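Local coordinates for protein alpha,alpha-trehalose-phosphate synthase (UDP-forming) (Burkholderia vietnamiensis, PDB 5TVG) that belongs to glycosyltransferase family 20, has the two-domain GT-B architecture and binds uridine-5'-diphosphate, at residues Arg80-Tyr85 and Arg311-Thr316; Trp95-Tyr100 and Arg174-His179; Ser270-Arg273 and Ser277-Leu280; His142-Ala147 and Ile159-His164. All coordinates share one frame; numbering follows the deposited sequence.

Overall arrangement
From the N terminus the chain runs through a mixed sheet of Rossmann type and then a parallel one, the two halves of a GT-B fold. Helix 79-98, an early helix of the first half, serves twice. Its beginning meets the turn before helix 315-335 in contact 1, which closes the longest loop and ties one half to the other. Its end packs on the loop 174-179 in contact 2, nested inside contact 1. Contact 4 is nested in turn inside contact 2 and joins the helix to the second strand of a beta-alpha-beta unit of the first sheet. Contact 3, a short loop beside uridine-5'-diphosphate, follows contact 2 in series, still within contact 1. No two loops cross.

Contact 1: residues Arg80-Tyr85 and Arg311-Thr316; sequences RDYDQY and RSDVQT
Y82 lies in the early part of helix 79-98, at the start of a wider pi-type turn, and D313 is the third residue of a type I turn from R311 to V314, just ahead of helix 315-335. The two backbones stay well apart, with Y82 CA 11.2 Å from D313 CA, and only these two side chains meet across the two segments. A tyrosine suits the place because it is long and rigid and carries its donor at the far end. With CG anti to the backbone N (chi1 173°), the ring reaches out from the helix to the turn. The aspartate comes from the opposite direction. The Y82 OH donates to D313 OD2 over 2.6 Å, on the syn side of the carboxylate and 16° out of its plane. OD2 lies at the edge of the tyrosine ring, in its plane, while ring and carboxylate are turned 38° from each other. R87, which forms a salt bridge with D83, makes a long, weak ion pair with D313 OD2. One short bond to a probably charged acceptor thus carries this small, partly exposed contact between the halves of the fold, so the contact probably depends on the direction and charge of one bond rather than on hydrophobic burial.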
# COMPACT_ATOMS: atom_id res chain seq x y z
N ARG A 80 -6.71 7.05 -28.07
CA ARG A 80 -5.92 5.83 -28.26
C ARG A 80 -4.47 6.16 -28.62
O ARG A 80 -3.54 5.56 -28.08
CB ARG A 80 -6.56 4.97 -29.35
CG ARG A 80 -5.92 3.60 -29.55
CD ARG A 80 -6.38 2.58 -28.51
NE ARG A 80 -5.94 1.22 -28.84
CZ ARG A 80 -6.19 0.14 -28.12
NH1 ARG A 80 -6.88 0.22 -26.98
NH2 ARG A 80 -5.74 -1.05 -28.52
N ASP A 81 -4.27 7.15 -29.49
CA ASP A 81 -2.92 7.59 -29.82
C ASP A 81 -2.20 8.10 -28.57
O ASP A 81 -1.09 7.66 -28.25
CB ASP A 81 -2.97 8.68 -30.90
CG ASP A 81 -3.30 8.13 -32.30
OD1 ASP A 81 -3.18 6.89 -32.53
OD2 ASP A 81 -3.65 8.96 -33.17
N TYR A 82 -2.83 9.04 -27.87
CA TYR A 82 -2.28 9.60 -26.64
C TYR A 82 -1.91 8.49 -25.65
O TYR A 82 -0.80 8.48 -25.11
CB TYR A 82 -3.31 10.56 -26.03
CG TYR A 82 -2.95 11.07 -24.66
CD1 TYR A 82 -2.07 12.15 -24.51
CD2 TYR A 82 -3.47 10.49 -23.52
CE1 TYR A 82 -1.74 12.63 -23.26
CE2 TYR A 82 -3.14 10.96 -22.25
CZ TYR A 82 -2.27 12.03 -22.13
OH TYR A 82 -1.93 12.49 -20.89
N ASP A 83 -2.83 7.55 -25.43
CA ASP A 83 -2.58 6.51 -24.44
C ASP A 83 -1.40 5.63 -24.84
O ASP A 83 -0.62 5.20 -23.99
CB ASP A 83 -3.83 5.65 -24.24
CG ASP A 83 -4.92 6.36 -23.45
OD1 ASP A 83 -4.61 7.34 -22.74
OD2 ASP A 83 -6.09 5.93 -23.52
N GLN A 84 -1.26 5.35 -26.13
CA GLN A 84 -0.23 4.38 -26.50
C GLN A 84 1.10 5.04 -26.81
O GLN A 84 2.14 4.49 -26.44
CB GLN A 84 -0.66 3.56 -27.71
CG GLN A 84 -1.92 2.72 -27.49
CD GLN A 84 -2.34 2.00 -28.74
OE1 GLN A 84 -2.14 2.50 -29.86
NE2 GLN A 84 -2.91 0.81 -28.57
N TYR A 85 1.08 6.22 -27.39
CA TYR A 85 2.29 6.92 -27.80
C TYR A 85 2.90 7.70 -26.65
O TYR A 85 4.10 7.58 -26.38
CB TYR A 85 1.96 7.82 -28.99
CG TYR A 85 2.88 9.01 -29.23
CD1 TYR A 85 4.07 8.88 -29.96
CD2 TYR A 85 2.51 10.27 -28.77
CE1 TYR A 85 4.89 9.99 -30.19
CE2 TYR A 85 3.29 11.37 -28.99
CZ TYR A 85 4.49 11.23 -29.70
OH TYR A 85 5.23 12.35 -29.91
N ARG A 311 2.42 14.55 -15.44
CA ARG A 311 2.06 13.21 -15.90
C ARG A 311 1.20 12.45 -14.88
O ARG A 311 1.47 11.29 -14.55
CB ARG A 311 3.34 12.42 -16.25
CG ARG A 311 4.22 13.18 -17.24
CD ARG A 311 5.66 12.65 -17.35
NE ARG A 311 6.49 13.59 -18.11
CZ ARG A 311 7.73 13.35 -18.55
NH1 ARG A 311 8.31 12.17 -18.33
NH2 ARG A 311 8.40 14.28 -19.22
N SER A 312 0.17 13.13 -14.37
CA SER A 312 -0.68 12.57 -13.31
C SER A 312 -1.42 11.31 -13.72
O SER A 312 -1.86 10.56 -12.84
CB SER A 312 -1.74 13.59 -12.86
OG SER A 312 -1.13 14.77 -12.40
N ASP A 313 -1.60 11.07 -15.01
CA ASP A 313 -2.35 9.90 -15.47
C ASP A 313 -1.46 8.68 -15.66
O ASP A 313 -1.95 7.65 -16.15
CB ASP A 313 -3.11 10.26 -16.75
CG ASP A 313 -2.19 10.75 -17.87
OD1 ASP A 313 -0.99 11.06 -17.63
OD2 ASP A 313 -2.71 10.91 -18.99
N VAL A 314 -0.19 8.76 -15.27
CA VAL A 314 0.73 7.64 -15.22
C VAL A 314 0.84 7.18 -13.76
O VAL A 314 1.07 7.99 -12.86
CB VAL A 314 2.10 8.03 -15.80
CG1 VAL A 314 3.06 6.87 -15.75
CG2 VAL A 314 1.95 8.61 -17.26
N GLN A 315 0.62 5.88 -13.51
CA GLN A 315 0.54 5.39 -12.13
C GLN A 315 1.83 5.61 -11.35
O GLN A 315 1.80 5.89 -10.14
CB GLN A 315 0.17 3.91 -12.10
N THR A 316 3.00 5.45 -12.00
CA THR A 316 4.24 5.62 -11.26
C THR A 316 4.34 7.02 -10.69
O THR A 316 4.88 7.22 -9.60
CB THR A 316 5.48 5.36 -12.13
OG1 THR A 316 5.29 5.97 -13.42
CG2 THR A 316 5.71 3.87 -12.31

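Contact 2: residues Trp95-Tyr100 and Arg174-His179; sequences WPVFHY and RVVPPH
V97 stands in the last turn of helix 79-98 and faces V175 and V176 in the irregular loop between helices 170-173 and 179-186, with V97 CA and V175 CA 6.8 Å apart. The helix ends in a Schellman motif in which Y100, at positive phi, is the C-prime residue and its N bonds to V97 O. P96, which has no N-H to give, marks a kink one turn earlier. Branched valines suit this buried meeting because each offers two methyls close to the backbone. V97 CG1 touches V176 CG2 at 3.7 Å, and the same V176 methyl also reaches V97 CB and CG2, fitting against the fork of the valine. V97 CG2 meets V175 CG1 at 3.8 Å. A chi1 of 174° in V97 places CG1 beside the carbonyl carbon and CG2 beside the backbone N, an arrangement that presents both methyls to the loop. M172 adds to the apolar surroundings of V97, and V175 also packs on Y414 of the second subunit. On that side R174 forms a salt bridge with E397 of the second subunit. Within the helix end, H99 folds back on W95: its ND1 donates to W95 O over 2.8 Å, with an N-H...O angle of 150°, and its CE1 sits 3.1 Å above the centre of the indole.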
# COMPACT_ATOMS: atom_id res chain seq x y z
N TRP A 95 11.02 6.71 -20.60
CA TRP A 95 11.40 7.64 -19.54
C TRP A 95 11.98 6.93 -18.32
O TRP A 95 13.07 7.33 -17.86
CB TRP A 95 10.21 8.54 -19.16
CG TRP A 95 10.58 9.47 -18.04
CD1 TRP A 95 10.50 9.20 -16.68
CD2 TRP A 95 11.08 10.81 -18.14
NE1 TRP A 95 10.92 10.30 -15.96
CE2 TRP A 95 11.29 11.29 -16.83
CE3 TRP A 95 11.37 11.66 -19.22
CZ2 TRP A 95 11.78 12.58 -16.57
CZ3 TRP A 95 11.84 12.93 -18.96
CH2 TRP A 95 12.04 13.38 -17.64
N PRO A 96 11.35 5.90 -17.74
CA PRO A 96 12.00 5.25 -16.59
C PRO A 96 13.32 4.57 -16.96
O PRO A 96 14.28 4.70 -16.21
CB PRO A 96 10.94 4.25 -16.10
CG PRO A 96 10.05 4.01 -17.26
CD PRO A 96 10.01 5.34 -18.00
N VAL A 97 13.40 3.89 -18.11
CA VAL A 97 14.63 3.18 -18.44
C VAL A 97 15.77 4.16 -18.68
O VAL A 97 16.88 3.98 -18.16
CB VAL A 97 14.44 2.24 -19.64
CG1 VAL A 97 15.80 1.65 -20.03
CG2 VAL A 97 13.42 1.16 -19.32
N PHE A 98 15.52 5.20 -19.48
CA PHE A 98 16.56 6.19 -19.77
C PHE A 98 17.02 6.90 -18.51
O PHE A 98 18.10 7.48 -18.51
CB PHE A 98 16.07 7.21 -20.82
CG PHE A 98 16.08 6.70 -22.25
CD1 PHE A 98 15.83 5.36 -22.53
CD2 PHE A 98 16.36 7.56 -23.31
CE1 PHE A 98 15.84 4.90 -23.85
CE2 PHE A 98 16.37 7.10 -24.63
CZ PHE A 98 16.12 5.77 -24.90
N HIS A 99 16.24 6.82 -17.44
CA HIS A 99 16.65 7.38 -16.16
C HIS A 99 17.15 6.31 -15.18
O HIS A 99 17.26 6.58 -13.98
CB HIS A 99 15.49 8.18 -15.55
CG HIS A 99 15.25 9.50 -16.21
ND1 HIS A 99 14.50 9.64 -17.37
CD2 HIS A 99 15.67 10.75 -15.89
CE1 HIS A 99 14.47 10.91 -17.73
NE2 HIS A 99 15.16 11.61 -16.84
N TYR A 100 17.52 5.13 -15.69
CA TYR A 100 18.10 4.03 -14.89
C TYR A 100 17.14 3.57 -13.81
O TYR A 100 17.54 3.27 -12.68
CB TYR A 100 19.46 4.40 -14.27
CG TYR A 100 20.56 4.60 -15.30
CD1 TYR A 100 20.65 5.77 -16.04
CD2 TYR A 100 21.47 3.59 -15.58
CE1 TYR A 100 21.66 5.96 -16.98
CE2 TYR A 100 22.47 3.77 -16.53
CZ TYR A 100 22.56 4.94 -17.22
OH TYR A 100 23.58 5.10 -18.16
N ARG A 174 18.96 -2.16 -22.74
CA ARG A 174 18.36 -3.45 -23.09
C ARG A 174 17.07 -3.75 -22.32
O ARG A 174 16.35 -4.68 -22.70
CB ARG A 174 19.33 -4.58 -22.74
CG ARG A 174 20.49 -4.77 -23.63
CD ARG A 174 21.51 -5.65 -22.91
NE ARG A 174 21.04 -7.02 -22.74
CZ ARG A 174 21.28 -7.78 -21.69
NH1 ARG A 174 22.00 -7.31 -20.67
NH2 ARG A 174 20.82 -9.01 -21.65
N VAL A 175 16.79 -3.04 -21.22
CA VAL A 175 15.55 -3.26 -20.50
C VAL A 175 14.36 -2.94 -21.39
O VAL A 175 13.30 -3.58 -21.28
CB VAL A 175 15.56 -2.44 -19.18
CG1 VAL A 175 14.20 -2.45 -18.50
CG2 VAL A 175 16.60 -3.00 -18.21
N VAL A 176 14.51 -1.99 -22.30
CA VAL A 176 13.51 -1.69 -23.32
C VAL A 176 13.51 -2.81 -24.36
O VAL A 176 14.51 -2.97 -25.08
CB VAL A 176 13.81 -0.35 -24.03
CG1 VAL A 176 12.75 -0.10 -25.14
CG2 VAL A 176 13.87 0.81 -23.03
N PRO A 177 12.44 -3.59 -24.52
CA PRO A 177 12.51 -4.76 -25.39
C PRO A 177 12.86 -4.41 -26.84
O PRO A 177 13.70 -5.10 -27.44
CB PRO A 177 11.11 -5.37 -25.27
CG PRO A 177 10.72 -4.99 -23.81
CD PRO A 177 11.27 -3.62 -23.62
N PRO A 178 12.30 -3.34 -27.44
CA PRO A 178 12.72 -3.05 -28.83
C PRO A 178 14.00 -2.22 -28.96
O PRO A 178 14.11 -1.42 -29.91
CB PRO A 178 11.51 -2.31 -29.42
CG PRO A 178 10.93 -1.61 -28.28
CD PRO A 178 11.09 -2.57 -27.09
N HIS A 179 14.98 -2.41 -28.07
CA HIS A 179 16.16 -1.55 -28.06
C HIS A 179 16.89 -1.57 -29.40
O HIS A 179 17.23 -0.51 -29.95
CB HIS A 179 17.10 -1.96 -26.91
CG HIS A 179 17.46 -3.42 -26.90
ND1 HIS A 179 18.54 -3.93 -27.60
CD2 HIS A 179 16.88 -4.48 -26.27
CE1 HIS A 179 18.62 -5.24 -27.39
NE2 HIS A 179 17.62 -5.59 -26.60

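Contact 3: residues Ser270-Arg273 and Ser277-Leu280; sequences SVDR and SKGL. With UDP (uridine-5'-diphosphate), chain I.
R273 and K278 converge from the two sides of a tight loop on the diphosphate of uridine-5'-diphosphate, and hydrogen bonds to that group dominate the contact. R273 NE donates to O3B of the ligand over 2.7 Å, nearly straight at 169°. R273 NH2 reaches O2B at 2.9 Å, so the edge of the guanidinium takes two oxygens of the terminal phosphate, whose phosphorus lies in the guanidinium plane. K278 NZ bonds to the bridging oxygen O3A at 2.9 Å and also to O2B at 3.0 Å, which makes O2B an oxygen shared by both side chains. The lysine gets there through a bend at chi2 (-67°), after which its chain runs extended to the amine. D372 forms a salt bridge with NZ, while D275 and T310 hold R273 NH1 and so help to fix the guanidinium.

Van der Waals contacts make up the rest: aliphatic carbons of K278 and L280 lie against the carboxylate of D272. K278 CB is 3.6 Å from D272 OD2, although the acid spends its charge on R283, with Q305 as a further partner. L280 CD2 packs against D272 CG at 3.8 Å. V271, at the end of strand 266-271, points the other way and sets CG1 3.6 Å from C5 of the uracil. G279 takes a positive phi, easy for a residue without a side chain, just before helix 280-293.

Because O2B is bonded by both cationic groups, the approach of R273 NH2 to K278 NZ, 4.3 Å, is probably favourable with the ligand bound: each should offset part of the diphosphate's negative charge.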
# COMPACT_ATOMS: atom_id res chain seq x y z
N SER A 270 14.08 24.86 -3.78
CA SER A 270 14.04 23.81 -4.79
C SER A 270 12.86 24.07 -5.71
O SER A 270 11.79 24.47 -5.24
CB SER A 270 13.88 22.41 -4.20
OG SER A 270 15.06 22.00 -3.57
N VAL A 271 13.05 23.84 -7.01
CA VAL A 271 11.97 23.86 -8.01
C VAL A 271 12.14 22.63 -8.89
O VAL A 271 13.20 22.44 -9.51
CB VAL A 271 11.97 25.13 -8.89
CG1 VAL A 271 10.88 24.99 -9.97
CG2 VAL A 271 11.69 26.39 -8.05
N ASP A 272 11.10 21.77 -8.93
CA ASP A 272 11.17 20.52 -9.68
C ASP A 272 9.76 20.12 -10.11
O ASP A 272 8.83 20.21 -9.31
CB ASP A 272 11.72 19.34 -8.83
CG ASP A 272 13.08 19.63 -8.20
OD1 ASP A 272 13.18 20.50 -7.32
OD2 ASP A 272 14.06 18.95 -8.57
N ARG A 273 9.61 19.59 -11.33
CA ARG A 273 8.41 18.78 -11.60
C ARG A 273 8.39 17.61 -10.61
O ARG A 273 9.42 17.14 -10.13
CB ARG A 273 8.38 18.23 -13.03
CG ARG A 273 8.15 19.24 -14.19
CD ARG A 273 8.24 18.53 -15.59
NE ARG A 273 9.54 17.85 -15.73
CZ ARG A 273 9.72 16.53 -15.68
NH1 ARG A 273 8.69 15.70 -15.53
NH2 ARG A 273 10.97 16.02 -15.77
N SER A 277 12.43 11.11 -11.15
CA SER A 277 13.82 11.36 -11.49
C SER A 277 14.45 12.43 -10.59
O SER A 277 15.68 12.53 -10.52
CB SER A 277 13.92 11.79 -12.95
OG SER A 277 13.31 13.07 -13.09
N LYS A 278 13.63 13.23 -9.90
CA LYS A 278 14.13 14.43 -9.23
C LYS A 278 14.59 14.16 -7.79
O LYS A 278 15.17 15.05 -7.16
CB LYS A 278 13.05 15.53 -9.29
CG LYS A 278 12.63 15.93 -10.75
CD LYS A 278 13.77 16.66 -11.56
CE LYS A 278 13.41 16.93 -13.00
NZ LYS A 278 14.43 17.76 -13.83
N GLY A 279 14.43 12.94 -7.30
CA GLY A 279 14.93 12.61 -5.97
C GLY A 279 14.31 13.40 -4.83
O GLY A 279 14.98 13.67 -3.83
N LEU A 280 13.01 13.71 -4.91
CA LEU A 280 12.42 14.59 -3.90
C LEU A 280 12.35 13.92 -2.51
O LEU A 280 12.50 14.60 -1.49
CB LEU A 280 11.05 15.06 -4.38
CG LEU A 280 11.12 15.79 -5.75
CD1 LEU A 280 9.72 16.28 -6.25
CD2 LEU A 280 12.09 16.94 -5.74
N1 UDP I . 9.93 25.62 -14.60
C2 UDP I . 9.06 26.69 -14.54
N3 UDP I . 8.08 26.61 -13.59
C4 UDP I . 7.88 25.57 -12.70
C5 UDP I . 8.82 24.48 -12.82
C6 UDP I . 9.78 24.54 -13.76
O2 UDP I . 9.16 27.67 -15.27
O4 UDP I . 6.92 25.64 -11.89
C1' UDP I . 10.99 25.67 -15.63
C2' UDP I . 12.42 25.91 -15.12
O2' UDP I . 12.64 27.31 -15.10
C3' UDP I . 13.24 25.28 -16.23
C4' UDP I . 12.39 24.09 -16.64
O4' UDP I . 11.02 24.44 -16.31
O3' UDP I . 13.54 26.14 -17.33
C5' UDP I . 12.74 22.85 -15.87
O5' UDP I . 13.66 22.18 -16.72
PA UDP I . 14.79 21.27 -16.14
O1A UDP I . 15.77 21.09 -17.25
O2A UDP I . 15.32 21.81 -14.82
O3A UDP I . 14.07 19.88 -15.84
PB UDP I . 12.84 19.25 -16.62
O1B UDP I . 13.10 19.62 -18.08
O2B UDP I . 13.11 17.75 -16.57
O3B UDP I . 11.54 19.67 -16.04

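Contact 4: residues His142-Ala147 and Ile159-His164; sequences HLLPFA and IGFFLH
L143 O, the carbonyl that F161 CE1 approaches to 3.9 Å, is gripped by two donors: F146 N, at 3.0 Å, closes a type I turn from L143 to F146, and the hydroxyl of Y189 adds a second bond. The contact belongs to the beta-alpha-beta unit of strand 135-139, helix 146-152 and strand 159-162, and it lays the start of the helix on the second strand in a Rossmann-type sheet. Strand 159-162 is an inner strand, in which G160 bonds through its backbone to I136 and V138, and F161 to I191 and G193. In F161 a chi1 of -174° swings the long flat ring away from the backbone N, and it reaches across to the turn, where the backbones are wider apart: L144 CA is 8.0 Å from F161 CA. There L144 CD2 meets CZ of the phenylalanine at 3.5 Å and CE2 at almost the same distance, approaching the ring obliquely. The ring of Y189 meets that of F161 at about 35°, and L94 and Y115 cover L144 from helices 79-98 and 109-127. Farther along, the helix comes nearer the strand, and a small residue fits: A147 CA lies 6.7 Å from I159 CA. The beta-branched I159 turns its methyl branch to the helix, and its CG2 touches A147 CB at 4.1 Å.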
# COMPACT_ATOMS: atom_id res chain seq x y z
N HIS A 142 10.19 11.00 -27.37
CA HIS A 142 8.92 10.68 -28.04
C HIS A 142 9.11 10.36 -29.53
O HIS A 142 8.30 9.63 -30.10
CB HIS A 142 7.94 11.85 -27.94
CG HIS A 142 7.79 12.41 -26.55
ND1 HIS A 142 8.64 13.36 -26.03
CD2 HIS A 142 6.90 12.13 -25.57
CE1 HIS A 142 8.29 13.64 -24.79
NE2 HIS A 142 7.23 12.90 -24.49
N LEU A 143 10.19 10.84 -30.15
CA LEU A 143 10.31 10.84 -31.61
C LEU A 143 11.56 10.09 -32.08
O LEU A 143 12.07 10.36 -33.16
CB LEU A 143 10.31 12.29 -32.11
CG LEU A 143 9.01 13.09 -31.81
CD1 LEU A 143 9.20 14.61 -31.77
CD2 LEU A 143 7.88 12.74 -32.81
N LEU A 144 12.07 9.14 -31.29
CA LEU A 144 13.17 8.30 -31.78
C LEU A 144 12.90 7.73 -33.19
O LEU A 144 13.84 7.72 -34.00
CB LEU A 144 13.45 7.16 -30.79
CG LEU A 144 14.00 7.61 -29.42
CD1 LEU A 144 13.99 6.47 -28.40
CD2 LEU A 144 15.42 8.10 -29.62
N PRO A 145 11.70 7.27 -33.54
CA PRO A 145 11.48 6.70 -34.88
C PRO A 145 11.29 7.72 -36.00
O PRO A 145 11.13 7.29 -37.15
CB PRO A 145 10.19 5.87 -34.72
CG PRO A 145 9.93 5.76 -33.22
CD PRO A 145 10.56 6.99 -32.63
N PHE A 146 11.31 9.03 -35.74
CA PHE A 146 10.75 9.98 -36.70
C PHE A 146 11.56 10.01 -38.00
O PHE A 146 10.99 9.96 -39.09
CB PHE A 146 10.67 11.37 -36.06
CG PHE A 146 9.73 12.31 -36.80
CD1 PHE A 146 8.33 12.15 -36.67
CD2 PHE A 146 10.22 13.32 -37.64
CE1 PHE A 146 7.42 13.00 -37.36
CE2 PHE A 146 9.33 14.16 -38.35
CZ PHE A 146 7.93 14.00 -38.20
N ALA A 147 12.89 10.07 -37.90
CA ALA A 147 13.71 10.08 -39.10
C ALA A 147 13.49 8.84 -39.94
O ALA A 147 13.49 8.91 -41.18
CB ALA A 147 15.20 10.20 -38.75
N ILE A 159 18.40 15.56 -41.44
CA ILE A 159 17.57 15.38 -40.25
C ILE A 159 18.50 15.15 -39.06
O ILE A 159 19.29 14.21 -39.06
CB ILE A 159 16.57 14.22 -40.40
CG1 ILE A 159 15.90 14.23 -41.78
CG2 ILE A 159 15.51 14.30 -39.29
CD1 ILE A 159 14.97 13.03 -42.04
N GLY A 160 18.40 16.02 -38.06
CA GLY A 160 19.15 15.88 -36.82
C GLY A 160 18.24 15.58 -35.64
O GLY A 160 17.11 16.07 -35.55
N PHE A 161 18.77 14.81 -34.69
CA PHE A 161 18.06 14.45 -33.47
C PHE A 161 18.84 14.96 -32.27
O PHE A 161 20.07 14.85 -32.22
CB PHE A 161 17.91 12.94 -33.38
CG PHE A 161 17.06 12.49 -32.22
CD1 PHE A 161 15.68 12.68 -32.24
CD2 PHE A 161 17.64 11.85 -31.13
CE1 PHE A 161 14.89 12.25 -31.17
CE2 PHE A 161 16.87 11.42 -30.05
CZ PHE A 161 15.47 11.61 -30.07
N PHE A 162 18.12 15.52 -31.29
CA PHE A 162 18.71 15.87 -30.00
C PHE A 162 17.89 15.27 -28.87
O PHE A 162 16.70 15.57 -28.73
CB PHE A 162 18.84 17.38 -29.81
CG PHE A 162 19.50 17.75 -28.51
CD1 PHE A 162 20.89 17.69 -28.36
CD2 PHE A 162 18.72 18.12 -27.42
CE1 PHE A 162 21.49 18.02 -27.14
CE2 PHE A 162 19.32 18.44 -26.19
CZ PHE A 162 20.71 18.40 -26.06
N LEU A 163 18.54 14.47 -28.03
CA LEU A 163 17.91 13.85 -26.87
C LEU A 163 18.13 14.75 -25.66
O LEU A 163 19.27 15.04 -25.31
CB LEU A 163 18.49 12.45 -26.63
CG LEU A 163 17.83 11.56 -25.56
CD1 LEU A 163 16.41 11.08 -25.98
CD2 LEU A 163 18.70 10.37 -25.23
N HIS A 164 17.05 15.21 -25.02
CA HIS A 164 17.18 16.09 -23.85
C HIS A 164 17.41 15.33 -22.55
O HIS A 164 17.77 15.95 -21.55
CB HIS A 164 15.91 16.93 -23.68
CG HIS A 164 15.71 17.94 -24.76
ND1 HIS A 164 15.65 19.30 -24.50
CD2 HIS A 164 15.58 17.80 -26.10
CE1 HIS A 164 15.46 19.95 -25.64
NE2 HIS A 164 15.40 19.06 -26.62